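Local atomic coordinates of LPXTG cell wall surface protein (Streptococcus gordonii, PDB entry 4IGB), a protein that is anchored to the streptococcal cell wall and probably acts as a surface adhesin, this chain comprising its N-terminal N1 and N2 domains. Residues F339-G353 / S387-V401. Sequence-based numbering, arbitrary orientation.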
ATOM      1  N   PHE B 339     -25.563  -4.922 -15.025  1.00 26.30           N
ATOM      2  CA  PHE B 339     -26.900  -4.347 -15.041  1.00 24.12           C
ATOM      3  C   PHE B 339     -27.907  -5.161 -14.267  1.00 25.11           C
ATOM      4  O   PHE B 339     -27.944  -6.384 -14.375  1.00 21.58           O
ATOM      5  CB  PHE B 339     -27.369  -4.176 -16.483  1.00 18.88           C
ATOM      6  CG  PHE B 339     -26.511  -3.227 -17.279  1.00 30.54           C
ATOM      7  CD1 PHE B 339     -26.563  -1.859 -17.041  1.00 26.34           C
ATOM      8  CD2 PHE B 339     -25.643  -3.701 -18.251  1.00 22.27           C
ATOM      9  CE1 PHE B 339     -25.772  -0.986 -17.772  1.00 26.21           C
ATOM     10  CE2 PHE B 339     -24.859  -2.833 -18.979  1.00 22.74           C
ATOM     11  CZ  PHE B 339     -24.927  -1.473 -18.737  1.00 17.80           C
ATOM     12  N   ASP B 340     -28.729  -4.467 -13.488  1.00 25.63           N
ATOM     13  CA  ASP B 340     -29.859  -5.099 -12.823  1.00 27.94           C
ATOM     14  C   ASP B 340     -30.581  -6.020 -13.815  1.00 35.49           C
ATOM     15  O   ASP B 340     -30.752  -5.674 -14.989  1.00 25.88           O
ATOM     16  CB  ASP B 340     -30.797  -4.018 -12.278  1.00 24.72           C
ATOM     17  CG  ASP B 340     -31.916  -4.582 -11.423  1.00 37.18           C
ATOM     18  OD1 ASP B 340     -32.012  -4.207 -10.235  1.00 31.84           O
ATOM     19  OD2 ASP B 340     -32.717  -5.381 -11.945  1.00 36.67           O
ATOM     20  N   GLU B 341     -30.993  -7.194 -13.340  1.00 32.40           N
ATOM     21  CA  GLU B 341     -31.618  -8.216 -14.190  1.00 32.34           C
ATOM     22  C   GLU B 341     -32.896  -7.748 -14.882  1.00 28.20           C
ATOM     23  O   GLU B 341     -33.334  -8.354 -15.865  1.00 26.22           O
ATOM     24  CB  GLU B 341     -31.891  -9.495 -13.384  1.00 35.06           C
ATOM     25  CG  GLU B 341     -30.623 -10.314 -13.179  1.00 62.96           C
ATOM     26  CD  GLU B 341     -30.754 -11.386 -12.112  1.00 82.11           C
ATOM     27  OE1 GLU B 341     -31.814 -11.444 -11.446  1.00 79.87           O
ATOM     28  OE2 GLU B 341     -29.786 -12.164 -11.941  1.00 85.09           O
ATOM     29  N   ARG B 342     -33.488  -6.676 -14.367  1.00 20.90           N
ATOM     30  CA  ARG B 342     -34.693  -6.110 -14.964  1.00 26.03           C
ATOM     31  C   ARG B 342     -34.381  -5.238 -16.183  1.00 30.40           C
ATOM     32  O   ARG B 342     -35.286  -4.636 -16.772  1.00 24.95           O
ATOM     33  CB  ARG B 342     -35.476  -5.314 -13.918  1.00 30.70           C
ATOM     34  CG  ARG B 342     -36.044  -6.199 -12.820  1.00 29.34           C
ATOM     35  CD  ARG B 342     -36.533  -5.379 -11.657  1.00 27.81           C
ATOM     36  NE  ARG B 342     -35.440  -4.797 -10.886  1.00 23.95           N
ATOM     37  CZ  ARG B 342     -35.630  -4.100  -9.777  1.00 32.85           C
ATOM     38  NH1 ARG B 342     -36.864  -3.901  -9.339  1.00 33.42           N
ATOM     39  NH2 ARG B 342     -34.599  -3.606  -9.107  1.00 31.55           N
ATOM     40  N   LEU B 343     -33.100  -5.175 -16.550  1.00 22.12           N
ATOM     41  CA  LEU B 343     -32.661  -4.385 -17.692  1.00 31.10           C
ATOM     42  C   LEU B 343     -32.049  -5.257 -18.773  1.00 25.89           C
ATOM     43  O   LEU B 343     -31.327  -6.210 -18.476  1.00 27.23           O
ATOM     44  CB  LEU B 343     -31.614  -3.356 -17.262  1.00 23.92           C
ATOM     45  CG  LEU B 343     -31.995  -2.195 -16.345  1.00 26.16           C
ATOM     46  CD1 LEU B 343     -30.733  -1.365 -16.037  1.00 25.72           C
ATOM     47  CD2 LEU B 343     -33.100  -1.314 -16.946  1.00 17.41           C
ATOM     48  N   ASP B 344     -32.333  -4.925 -20.028  1.00 21.94           N
ATOM     49  CA  ASP B 344     -31.583  -5.479 -21.146  1.00 25.14           C
ATOM     50  C   ASP B 344     -30.547  -4.456 -21.640  1.00 27.70           C
ATOM     51  O   ASP B 344     -30.892  -3.311 -21.949  1.00 27.04           O
ATOM     52  CB  ASP B 344     -32.515  -5.828 -22.308  1.00 24.46           C
ATOM     53  CG  ASP B 344     -33.499  -6.937 -21.968  1.00 38.58           C
ATOM     54  OD1 ASP B 344     -33.195  -7.761 -21.072  1.00 27.93           O
ATOM     55  OD2 ASP B 344     -34.580  -6.973 -22.602  1.00 35.10           O
ATOM     56  N   TYR B 345     -29.293  -4.877 -21.731  1.00 26.44           N
ATOM     57  CA  TYR B 345     -28.247  -4.055 -22.326  1.00 27.39           C
ATOM     58  C   TYR B 345     -28.474  -3.916 -23.827  1.00 30.25           C
ATOM     59  O   TYR B 345     -28.626  -4.913 -24.525  1.00 31.49           O
ATOM     60  CB  TYR B 345     -26.871  -4.672 -22.072  1.00 24.81           C
ATOM     61  CG  TYR B 345     -25.768  -4.087 -22.937  1.00 31.60           C
ATOM     62  CD1 TYR B 345     -25.266  -2.812 -22.691  1.00 25.96           C
ATOM     63  CD2 TYR B 345     -25.240  -4.805 -24.004  1.00 27.41           C
ATOM     64  CE1 TYR B 345     -24.261  -2.267 -23.487  1.00 24.35           C
ATOM     65  CE2 TYR B 345     -24.239  -4.274 -24.803  1.00 26.88           C
ATOM     66  CZ  TYR B 345     -23.751  -3.004 -24.538  1.00 31.52           C
ATOM     67  OH  TYR B 345     -22.757  -2.475 -25.331  1.00 31.35           O
ATOM     68  N   LYS B 346     -28.477  -2.684 -24.326  1.00 24.44           N
ATOM     69  CA  LYS B 346     -28.677  -2.447 -25.759  1.00 36.72           C
ATOM     70  C   LYS B 346     -27.379  -2.175 -26.525  1.00 36.24           C
ATOM     71  O   LYS B 346     -27.040  -2.907 -27.455  1.00 33.78           O
ATOM     72  CB  LYS B 346     -29.691  -1.322 -25.986  1.00 30.44           C
ATOM     73  CG  LYS B 346     -31.099  -1.725 -25.589  1.00 39.16           C
ATOM     74  CD  LYS B 346     -32.017  -0.520 -25.466  1.00 59.91           C
ATOM     75  CE  LYS B 346     -32.188   0.247 -26.776  1.00 70.15           C
ATOM     76  NZ  LYS B 346     -33.255   1.273 -26.609  1.00 65.38           N
ATOM     77  N   GLU B 347     -26.653  -1.131 -26.134  1.00 32.99           N
ATOM     78  CA  GLU B 347     -25.391  -0.787 -26.786  1.00 29.12           C
ATOM     79  C   GLU B 347     -24.730   0.294 -25.968  1.00 27.53           C
ATOM     80  O   GLU B 347     -25.323   0.797 -25.017  1.00 25.84           O
ATOM     81  CB  GLU B 347     -25.657  -0.243 -28.186  1.00 26.44           C
ATOM     82  CG  GLU B 347     -26.546   0.981 -28.140  1.00 35.64           C
ATOM     83  CD  GLU B 347     -26.903   1.515 -29.513  1.00 44.83           C
ATOM     84  OE1 GLU B 347     -27.747   0.901 -30.187  1.00 52.72           O
ATOM     85  OE2 GLU B 347     -26.349   2.554 -29.914  1.00 48.04           O
ATOM     86  N   LEU B 348     -23.510   0.666 -26.342  1.00 24.00           N
ATOM     87  CA  LEU B 348     -22.804   1.749 -25.656  1.00 26.54           C
ATOM     88  C   LEU B 348     -21.873   2.488 -26.607  1.00 28.63           C
ATOM     89  O   LEU B 348     -21.501   1.961 -27.655  1.00 25.34           O
ATOM     90  CB  LEU B 348     -21.978   1.197 -24.489  1.00 20.81           C
ATOM     91  CG  LEU B 348     -20.820   0.285 -24.881  1.00 18.41           C
ATOM     92  CD1 LEU B 348     -19.621   1.091 -25.374  1.00 26.43           C
ATOM     93  CD2 LEU B 348     -20.408  -0.569 -23.696  1.00 22.48           C
ATOM     94  N   LYS B 349     -21.456   3.684 -26.207  1.00 23.16           N
ATOM     95  CA  LYS B 349     -20.451   4.426 -26.955  1.00 30.16           C
ATOM     96  C   LYS B 349     -19.404   4.964 -25.981  1.00 30.19           C
ATOM     97  O   LYS B 349     -19.685   5.159 -24.795  1.00 26.38           O
ATOM     98  CB  LYS B 349     -21.087   5.575 -27.760  1.00 35.59           C
ATOM     99  CG  LYS B 349     -21.567   6.745 -26.914  1.00 39.38           C
ATOM    100  CD  LYS B 349     -22.069   7.920 -27.768  1.00 45.67           C
ATOM    101  CE  LYS B 349     -22.821   8.944 -26.902  1.00 58.16           C
ATOM    102  NZ  LYS B 349     -23.479  10.043 -27.701  1.00 63.93           N
ATOM    103  N   VAL B 350     -18.205   5.197 -26.492  1.00 20.68           N
ATOM    104  CA  VAL B 350     -17.079   5.633 -25.678  1.00 22.78           C
ATOM    105  C   VAL B 350     -16.496   6.901 -26.286  1.00 29.55           C
ATOM    106  O   VAL B 350     -16.190   6.929 -27.475  1.00 26.99           O
ATOM    107  CB  VAL B 350     -15.974   4.562 -25.661  1.00 25.30           C
ATOM    108  CG1 VAL B 350     -14.854   4.958 -24.714  1.00 21.68           C
ATOM    109  CG2 VAL B 350     -16.557   3.176 -25.290  1.00 24.96           C
ATOM    110  N   GLU B 351     -16.366   7.951 -25.479  1.00 26.79           N
ATOM    111  CA  GLU B 351     -15.836   9.232 -25.948  1.00 27.21           C
ATOM    112  C   GLU B 351     -14.711   9.681 -25.039  1.00 31.90           C
ATOM    113  O   GLU B 351     -14.705   9.365 -23.851  1.00 25.57           O
ATOM    114  CB  GLU B 351     -16.909  10.319 -25.889  1.00 23.84           C
ATOM    115  CG  GLU B 351     -18.184  10.025 -26.658  1.00 41.65           C
ATOM    116  CD  GLU B 351     -19.294  11.005 -26.334  1.00 51.17           C
ATOM    117  OE1 GLU B 351     -19.804  10.974 -25.191  1.00 48.21           O
ATOM    118  OE2 GLU B 351     -19.659  11.810 -27.217  1.00 63.95           O
ATOM    119  N   SER B 352     -13.780  10.446 -25.596  1.00 27.93           N
ATOM    120  CA  SER B 352     -12.736  11.082 -24.808  1.00 25.70           C
ATOM    121  C   SER B 352     -12.178  12.277 -25.574  1.00 39.79           C
ATOM    122  O   SER B 352     -11.865  12.173 -26.758  1.00 35.00           O
ATOM    123  CB  SER B 352     -11.612  10.099 -24.505  1.00 27.92           C
ATOM    124  OG  SER B 352     -10.690  10.672 -23.595  1.00 32.40           O
ATOM    125  N   GLY B 353     -12.067  13.411 -24.898  1.00 43.29           N
ATOM    126  CA  GLY B 353     -11.496  14.596 -25.515  1.00 48.91           C
ATOM    127  C   GLY B 353     -12.276  15.040 -26.734  1.00 52.00           C
ATOM    128  O   GLY B 353     -11.687  15.477 -27.719  1.00 48.53           O
ATOM    129  N   SER B 387      -7.173  12.606 -21.087  1.00 26.29           N
ATOM    130  CA  SER B 387      -8.520  13.103 -20.836  1.00 28.63           C
ATOM    131  C   SER B 387      -9.468  12.010 -20.353  1.00 28.16           C
ATOM    132  O   SER B 387      -9.250  10.826 -20.616  1.00 23.99           O
ATOM    133  CB  SER B 387      -9.088  13.788 -22.082  1.00 36.61           C
ATOM    134  OG  SER B 387      -8.275  14.894 -22.451  1.00 46.37           O
ATOM    135  N   ASP B 388     -10.503  12.425 -19.629  1.00 22.26           N
ATOM    136  CA  ASP B 388     -11.519  11.509 -19.124  1.00 35.61           C
ATOM    137  C   ASP B 388     -12.050  10.627 -20.243  1.00 28.88           C
ATOM    138  O   ASP B 388     -12.161  11.056 -21.391  1.00 24.55           O
ATOM    139  CB  ASP B 388     -12.693  12.291 -18.547  1.00 25.34           C
ATOM    140  CG  ASP B 388     -12.377  12.948 -17.211  1.00 32.60           C
ATOM    141  OD1 ASP B 388     -11.232  12.841 -16.707  1.00 30.15           O
ATOM    142  OD2 ASP B 388     -13.297  13.591 -16.667  1.00 28.41           O
ATOM    143  N   ILE B 389     -12.402   9.397 -19.901  1.00 26.23           N
ATOM    144  CA  ILE B 389     -13.076   8.521 -20.847  1.00 23.88           C
ATOM    145  C   ILE B 389     -14.529   8.474 -20.431  1.00 26.70           C
ATOM    146  O   ILE B 389     -14.822   8.310 -19.257  1.00 22.14           O
ATOM    147  CB  ILE B 389     -12.468   7.119 -20.830  1.00 25.78           C
ATOM    148  CG1 ILE B 389     -10.984   7.212 -21.208  1.00 24.96           C
ATOM    149  CG2 ILE B 389     -13.271   6.168 -21.723  1.00 16.06           C
ATOM    150  CD1 ILE B 389     -10.235   5.899 -21.134  1.00 21.15           C
ATOM    151  N   ILE B 390     -15.433   8.657 -21.389  1.00 25.71           N
ATOM    152  CA  ILE B 390     -16.855   8.748 -21.092  1.00 23.23           C
ATOM    153  C   ILE B 390     -17.567   7.611 -21.788  1.00 28.22           C
ATOM    154  O   ILE B 390     -17.504   7.493 -23.012  1.00 31.12           O
ATOM    155  CB  ILE B 390     -17.473  10.047 -21.643  1.00 24.03           C
ATOM    156  CG1 ILE B 390     -16.558  11.248 -21.393  1.00 34.75           C
ATOM    157  CG2 ILE B 390     -18.863  10.269 -21.087  1.00 28.65           C
ATOM    158  CD1 ILE B 390     -16.234  11.463 -19.972  1.00 41.81           C
ATOM    159  N   ILE B 391     -18.260   6.776 -21.023  1.00 22.27           N
ATOM    160  CA  ILE B 391     -18.976   5.665 -21.632  1.00 21.89           C
ATOM    161  C   ILE B 391     -20.455   5.822 -21.383  1.00 26.01           C
ATOM    162  O   ILE B 391     -20.890   5.977 -20.238  1.00 23.80           O
ATOM    163  CB  ILE B 391     -18.524   4.310 -21.080  1.00 28.14           C
ATOM    164  CG1 ILE B 391     -17.013   4.152 -21.230  1.00 14.58           C
ATOM    165  CG2 ILE B 391     -19.295   3.184 -21.750  1.00 16.92           C
ATOM    166  CD1 ILE B 391     -16.499   2.879 -20.657  1.00 14.76           C
ATOM    167  N   THR B 392     -21.229   5.782 -22.461  1.00 24.04           N
ATOM    168  CA  THR B 392     -22.671   5.904 -22.345  1.00 23.94           C
ATOM    169  C   THR B 392     -23.346   4.576 -22.690  1.00 23.90           C
ATOM    170  O   THR B 392     -23.220   4.088 -23.804  1.00 23.58           O
ATOM    171  CB  THR B 392     -23.179   7.039 -23.250  1.00 25.72           C
ATOM    172  OG1 THR B 392     -22.466   8.233 -22.914  1.00 24.05           O
ATOM    173  CG2 THR B 392     -24.664   7.270 -23.037  1.00 25.08           C
ATOM    174  N   TYR B 393     -24.052   3.997 -21.721  1.00 22.80           N
ATOM    175  CA  TYR B 393     -24.694   2.700 -21.902  1.00 21.68           C
ATOM    176  C   TYR B 393     -26.191   2.855 -22.078  1.00 23.49           C
ATOM    177  O   TYR B 393     -26.877   3.399 -21.207  1.00 27.52           O
ATOM    178  CB  TYR B 393     -24.471   1.808 -20.681  1.00 22.12           C
ATOM    179  CG  TYR B 393     -23.034   1.658 -20.212  1.00 25.62           C
ATOM    180  CD1 TYR B 393     -22.265   0.571 -20.604  1.00 19.90           C
ATOM    181  CD2 TYR B 393     -22.467   2.574 -19.329  1.00 28.88           C
ATOM    182  CE1 TYR B 393     -20.972   0.407 -20.142  1.00 23.75           C
ATOM    183  CE2 TYR B 393     -21.166   2.414 -18.863  1.00 23.69           C
ATOM    184  CZ  TYR B 393     -20.427   1.333 -19.273  1.00 20.60           C
ATOM    185  OH  TYR B 393     -19.136   1.164 -18.818  1.00 17.96           O
ATOM    186  N   LYS B 394     -26.705   2.367 -23.194  1.00 20.74           N
ATOM    187  CA  LYS B 394     -28.136   2.343 -23.413  1.00 25.76           C
ATOM    188  C   LYS B 394     -28.693   0.994 -22.969  1.00 24.50           C
ATOM    189  O   LYS B 394     -28.234  -0.054 -23.425  1.00 23.21           O
ATOM    190  CB  LYS B 394     -28.449   2.571 -24.898  1.00 30.47           C
ATOM    191  CG  LYS B 394     -28.162   3.982 -25.393  1.00 33.57           C
ATOM    192  CD  LYS B 394     -28.514   4.124 -26.877  1.00 49.46           C
ATOM    193  CE  LYS B 394     -28.378   5.565 -27.357  1.00 58.16           C
ATOM    194  NZ  LYS B 394     -28.637   5.702 -28.820  1.00 58.88           N
ATOM    195  N   THR B 395     -29.667   1.025 -22.064  1.00 26.30           N
ATOM    196  CA  THR B 395     -30.399  -0.182 -21.691  1.00 24.02           C
ATOM    197  C   THR B 395     -31.898   0.100 -21.739  1.00 39.55           C
ATOM    198  O   THR B 395     -32.321   1.250 -21.924  1.00 30.24           O
ATOM    199  CB  THR B 395     -30.054  -0.665 -20.263  1.00 15.50           C
ATOM    200  OG1 THR B 395     -30.629   0.229 -19.306  1.00 23.82           O
ATOM    201  CG2 THR B 395     -28.557  -0.732 -20.050  1.00 23.63           C
ATOM    202  N   ALA B 396     -32.704  -0.947 -21.565  1.00 29.47           N
ATOM    203  CA  ALA B 396     -34.147  -0.772 -21.411  1.00 31.79           C
ATOM    204  C   ALA B 396     -34.722  -1.881 -20.536  1.00 27.04           C
ATOM    205  O   ALA B 396     -34.314  -3.024 -20.638  1.00 24.54           O
ATOM    206  CB  ALA B 396     -34.838  -0.730 -22.774  1.00 26.22           C
ATOM    207  N   THR B 397     -35.661  -1.529 -19.667  1.00 32.48           N
ATOM    208  CA  THR B 397     -36.301  -2.518 -18.817  1.00 33.44           C
ATOM    209  C   THR B 397     -36.898  -3.640 -19.659  1.00 32.78           C
ATOM    210  O   THR B 397     -37.272  -3.428 -20.816  1.00 32.09           O
ATOM    211  CB  THR B 397     -37.395  -1.883 -17.957  1.00 34.39           C
ATOM    212  OG1 THR B 397     -38.383  -1.282 -18.809  1.00 31.80           O
ATOM    213  CG2 THR B 397     -36.791  -0.814 -17.065  1.00 23.72           C
ATOM    214  N   ASN B 398     -36.943  -4.842 -19.087  1.00 36.33           N
ATOM    215  CA  ASN B 398     -37.573  -5.991 -19.735  1.00 31.69           C
ATOM    216  C   ASN B 398     -38.813  -6.402 -18.949  1.00 36.30           C
ATOM    217  O   ASN B 398     -39.220  -5.712 -18.017  1.00 37.23           O
ATOM    218  CB  ASN B 398     -36.595  -7.157 -19.863  1.00 26.61           C
ATOM    219  CG  ASN B 398     -36.040  -7.593 -18.524  1.00 32.13           C
ATOM    220  OD1 ASN B 398     -36.780  -7.728 -17.551  1.00 33.69           O
ATOM    221  ND2 ASN B 398     -34.725  -7.778 -18.457  1.00 33.03           N
ATOM    222  N   LYS B 399     -39.417  -7.520 -19.326  1.00 34.84           N
ATOM    223  CA  LYS B 399     -40.643  -7.967 -18.673  1.00 41.43           C
ATOM    224  C   LYS B 399     -40.487  -8.130 -17.161  1.00 36.66           C
ATOM    225  O   LYS B 399     -41.434  -7.896 -16.406  1.00 39.55           O
ATOM    226  CB  LYS B 399     -41.138  -9.269 -19.306  1.00 44.46           C
ATOM    227  CG  LYS B 399     -41.902  -9.059 -20.596  1.00 41.22           C
ATOM    228  CD  LYS B 399     -43.204  -8.335 -20.317  1.00 60.25           C
ATOM    229  CE  LYS B 399     -43.813  -7.756 -21.589  1.00 70.08           C
ATOM    230  NZ  LYS B 399     -43.881  -8.749 -22.698  1.00 65.24           N
ATOM    231  N   LYS B 400     -39.291  -8.511 -16.719  1.00 25.83           N
ATOM    232  CA  LYS B 400     -39.072  -8.808 -15.303  1.00 24.13           C
ATOM    233  C   LYS B 400     -39.220  -7.600 -14.396  1.00 36.31           C
ATOM    234  O   LYS B 400     -39.319  -7.750 -13.177  1.00 38.38           O
ATOM    235  CB  LYS B 400     -37.703  -9.432 -15.074  1.00 26.20           C
ATOM    236  CG  LYS B 400     -37.385 -10.590 -15.979  1.00 35.03           C
ATOM    237  CD  LYS B 400     -36.166 -11.335 -15.454  1.00 44.85           C
ATOM    238  CE  LYS B 400     -35.326 -11.872 -16.595  1.00 52.83           C
ATOM    239  NZ  LYS B 400     -34.275 -12.800 -16.101  1.00 66.26           N
ATOM    240  N   VAL B 401     -39.234  -6.403 -14.976  1.00 30.44           N
ATOM    241  CA  VAL B 401     -39.375  -5.203 -14.157  1.00 28.70           C
ATOM    242  C   VAL B 401     -40.747  -5.216 -13.507  1.00 40.94           C
ATOM    243  O   VAL B 401     -40.927  -4.722 -12.394  1.00 43.94           O
ATOM    244  CB  VAL B 401     -39.207  -3.897 -14.980  1.00 33.31           C
ATOM    245  CG1 VAL B 401     -40.353  -3.725 -15.963  1.00 37.68           C
ATOM    246  CG2 VAL B 401     -39.129  -2.694 -14.052  1.00 32.78           C
TER
HETATM  247  O   HOH W   1     -32.278 -10.436 -17.295  1.00 31.40           O
HETATM  248  O   HOH W   2     -20.185   8.236 -24.186  1.00 22.39           O
HETATM  249  O   HOH W   3     -12.949  13.696 -22.471  1.00 32.41           O
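F339 turns its ring edge toward the face of Y393 in an offset edge-to-face pair, planes 71° apart, while methyl CG2 of T395 sits over one F339 face in a CH-pi contact. L348 runs alongside Y393 and brings CD2 within 3.7 Å of Y393 CE1. L348, V350, I391, Y393 and T395 share one face of the antiparallel strands 343-352 and 389-397 in the N2 domain, F339 joining them from just before the first strand; Y393 also touches V413 and L348 touches I365. A classic beta bulge interrupts the register: K346 and E347 both face K394, whose carbonyl O accepts from K346 N at 2.8 Å and only weakly from E347 N. On the opposite face E347 and K394 lie side by side, OE2 and NZ 4.0 Å apart, beyond a salt bridge. At one end N398 has CG between its backbone N and carbonyl carbon (chi1 58°), placing the amide so that ND2 donates to E341 O (3.0 Å) and, almost straight at 168°, to D344 OD1 from above the carboxylate plane. Both bonds lie near the amide plane, which should fix its rotation. The chemistry is thus divided: aromatic and aliphatic groups probably face the N2 sandwich interior, charged chains lie along the other face, and a doubly donating amide ties the strand end.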